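Local coordinates for protein putative isochorismatase (Bordetella bronchiseptica, PDB 3UAO) that hydrolyses the amide of maleamate to give maleate and ammonia, a step in the bacterial breakdown of nicotinate (vitamin B3), at residues Ala87-Arg92 and Thr148-Trp153. Residues are numbered along the deposited sequence; the frame is centred on the assembly and turned at random.
Sequences AVAHSR and TMLAAW
Trp-153 and Leu-150 reach from the first turn of helix 150-156 to strand 87-93 because both carry CG anti to the backbone N, with chi1 of -169° and -167°. From that start the chi2 of 85° turns the indole plane roughly at right angles to the plane of CA, CB and CG, and its six-membered end reaches the methyls of Ala-87 and Ala-89. CZ3 of Trp-153 lies 3.9 Å from CB of Ala-87 and 4.1 Å from CB of Ala-89. Two residues apart on an extended strand, these methyls point to the same side, and alanine suits both places: a small apolar methyl leaves room for a wide indole close to the backbone. The ring even touches the main chain, with CH2 of Trp-153 3.3 Å from O of Val-88, while N of Val-88 sits in plane at its edge. Val-88 turns its branched side chain to the other side of the sheet, against helix 67-84. One turn before the tryptophan, CD1 of Leu-150 meets CB of Ala-89 at 3.9 Å, so this single methyl is shared by both helix residues. An ST turn leads into the helix: N of Leu-150 donates to OG1 of Thr-148 (3.1 Å, nearly straight), with Met-149 as N-cap. Trp-153 also stacks on Tyr-135 of the adjacent strand 135-139, and its NE1 donates to the carbonyl of Ala-100 of a second subunit. No hydrogen bond joins the two segments; apolar packing seats the helix on the parallel sheet of this Rossmann-like isochorismatase fold, while the indole N-H, directed to another chain, ties the same tryptophan into the tetramer.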
loop_
_atom_site.group_PDB
_atom_site.type_symbol
_atom_site.label_atom_id
_atom_site.label_comp_id
_atom_site.label_asym_id
_atom_site.label_seq_id
_atom_site.Cartn_x
_atom_site.Cartn_y
_atom_site.Cartn_z
ATOM N N ALA A 87 -19.171 -8.845 -8.661
ATOM C CA ALA A 87 -18.721 -7.592 -8.091
ATOM C C ALA A 87 -18.359 -6.651 -9.266
ATOM O O ALA A 87 -17.757 -7.085 -10.252
ATOM C CB ALA A 87 -17.507 -7.832 -7.172
ATOM N N VAL A 88 -18.734 -5.381 -9.177
ATOM C CA VAL A 88 -18.395 -4.429 -10.244
ATOM C C VAL A 88 -17.857 -3.104 -9.674
ATOM O O VAL A 88 -18.445 -2.551 -8.744
ATOM C CB VAL A 88 -19.583 -4.166 -11.184
ATOM C CG1 VAL A 88 -19.175 -3.201 -12.335
ATOM C CG2 VAL A 88 -20.072 -5.462 -11.755
ATOM N N ALA A 89 -16.721 -2.651 -10.233
ATOM C CA ALA A 89 -16.008 -1.460 -9.772
ATOM C C ALA A 89 -15.676 -0.579 -10.959
ATOM O O ALA A 89 -15.281 -1.058 -11.999
ATOM C CB ALA A 89 -14.738 -1.838 -9.033
ATOM N N HIS A 90 -15.887 0.712 -10.796
ATOM C CA HIS A 90 -15.579 1.700 -11.806
ATOM C C HIS A 90 -14.538 2.656 -11.214
ATOM O O HIS A 90 -14.557 2.945 -10.024
ATOM C CB HIS A 90 -16.845 2.498 -12.155
ATOM C CG HIS A 90 -18.043 1.650 -12.458
ATOM N ND1 HIS A 90 -18.525 1.476 -13.736
ATOM C CD2 HIS A 90 -18.851 0.923 -11.649
ATOM C CE1 HIS A 90 -19.591 0.687 -13.698
ATOM N NE2 HIS A 90 -19.809 0.339 -12.441
ATOM N N SER A 91 -13.636 3.140 -12.048
ATOM C CA SER A 91 -12.612 4.048 -11.610
ATOM C C SER A 91 -12.830 5.375 -12.341
ATOM O O SER A 91 -13.372 5.436 -13.448
ATOM C CB SER A 91 -11.211 3.455 -11.903
ATOM O OG SER A 91 -10.655 3.953 -13.105
ATOM N N ARG A 92 -12.392 6.440 -11.699
ATOM C CA ARG A 92 -12.456 7.792 -12.262
ATOM C C ARG A 92 -11.219 8.490 -11.760
ATOM O O ARG A 92 -10.851 8.261 -10.614
ATOM C CB ARG A 92 -13.665 8.567 -11.711
ATOM C CG ARG A 92 -15.033 8.018 -12.079
ATOM C CD ARG A 92 -16.132 8.757 -11.357
ATOM N NE ARG A 92 -16.005 10.193 -11.609
ATOM C CZ ARG A 92 -16.410 11.170 -10.800
ATOM N NH1 ARG A 92 -17.010 10.920 -9.648
ATOM N NH2 ARG A 92 -16.187 12.411 -11.156
ATOM N N THR A 148 -5.899 3.668 -3.147
ATOM C CA THR A 148 -7.325 3.508 -3.154
ATOM C C THR A 148 -7.639 2.240 -2.378
ATOM O O THR A 148 -6.751 1.507 -1.942
ATOM C CB THR A 148 -7.897 3.296 -4.575
ATOM O OG1 THR A 148 -7.710 1.926 -4.978
ATOM C CG2 THR A 148 -7.260 4.248 -5.629
ATOM N N MET A 149 -8.913 1.971 -2.225
ATOM C CA MET A 149 -9.368 0.812 -1.469
ATOM C C MET A 149 -9.764 -0.350 -2.353
ATOM O O MET A 149 -10.377 -1.308 -1.866
ATOM C CB MET A 149 -10.548 1.222 -0.581
ATOM C CG MET A 149 -10.156 2.105 0.584
ATOM S SD MET A 149 -9.440 1.126 1.908
ATOM C CE MET A 149 -10.845 0.234 2.537
ATOM N N LEU A 150 -9.365 -0.324 -3.635
ATOM C CA LEU A 150 -9.810 -1.373 -4.582
ATOM C C LEU A 150 -9.391 -2.766 -4.110
ATOM O O LEU A 150 -10.241 -3.667 -4.052
ATOM C CB LEU A 150 -9.367 -1.121 -6.027
ATOM C CG LEU A 150 -10.068 -2.009 -7.064
ATOM C CD1 LEU A 150 -11.547 -2.034 -6.877
ATOM C CD2 LEU A 150 -9.771 -1.590 -8.534
ATOM N N ALA A 151 -8.113 -2.950 -3.756
ATOM C CA ALA A 151 -7.654 -4.290 -3.377
ATOM C C ALA A 151 -8.549 -4.829 -2.267
ATOM O O ALA A 151 -8.980 -5.953 -2.312
ATOM C CB ALA A 151 -6.224 -4.290 -2.925
ATOM N N ALA A 152 -8.811 -4.021 -1.260
ATOM C CA ALA A 152 -9.522 -4.511 -0.078
ATOM C C ALA A 152 -11.024 -4.715 -0.380
ATOM O O ALA A 152 -11.658 -5.644 0.153
ATOM C CB ALA A 152 -9.304 -3.568 1.106
ATOM N N TRP A 153 -11.576 -3.886 -1.278
ATOM C CA TRP A 153 -12.963 -4.030 -1.723
ATOM C C TRP A 153 -13.142 -5.360 -2.391
ATOM O O TRP A 153 -14.132 -6.064 -2.151
ATOM C CB TRP A 153 -13.317 -2.909 -2.678
ATOM C CG TRP A 153 -14.756 -2.791 -2.995
ATOM C CD1 TRP A 153 -15.687 -2.130 -2.291
ATOM C CD2 TRP A 153 -15.414 -3.326 -4.130
ATOM N NE1 TRP A 153 -16.915 -2.227 -2.900
ATOM C CE2 TRP A 153 -16.769 -2.962 -4.040
ATOM C CE3 TRP A 153 -14.997 -4.090 -5.218
ATOM C CZ2 TRP A 153 -17.705 -3.342 -4.989
ATOM C CZ3 TRP A 153 -15.930 -4.460 -6.163
ATOM C CH2 TRP A 153 -17.264 -4.081 -6.039
#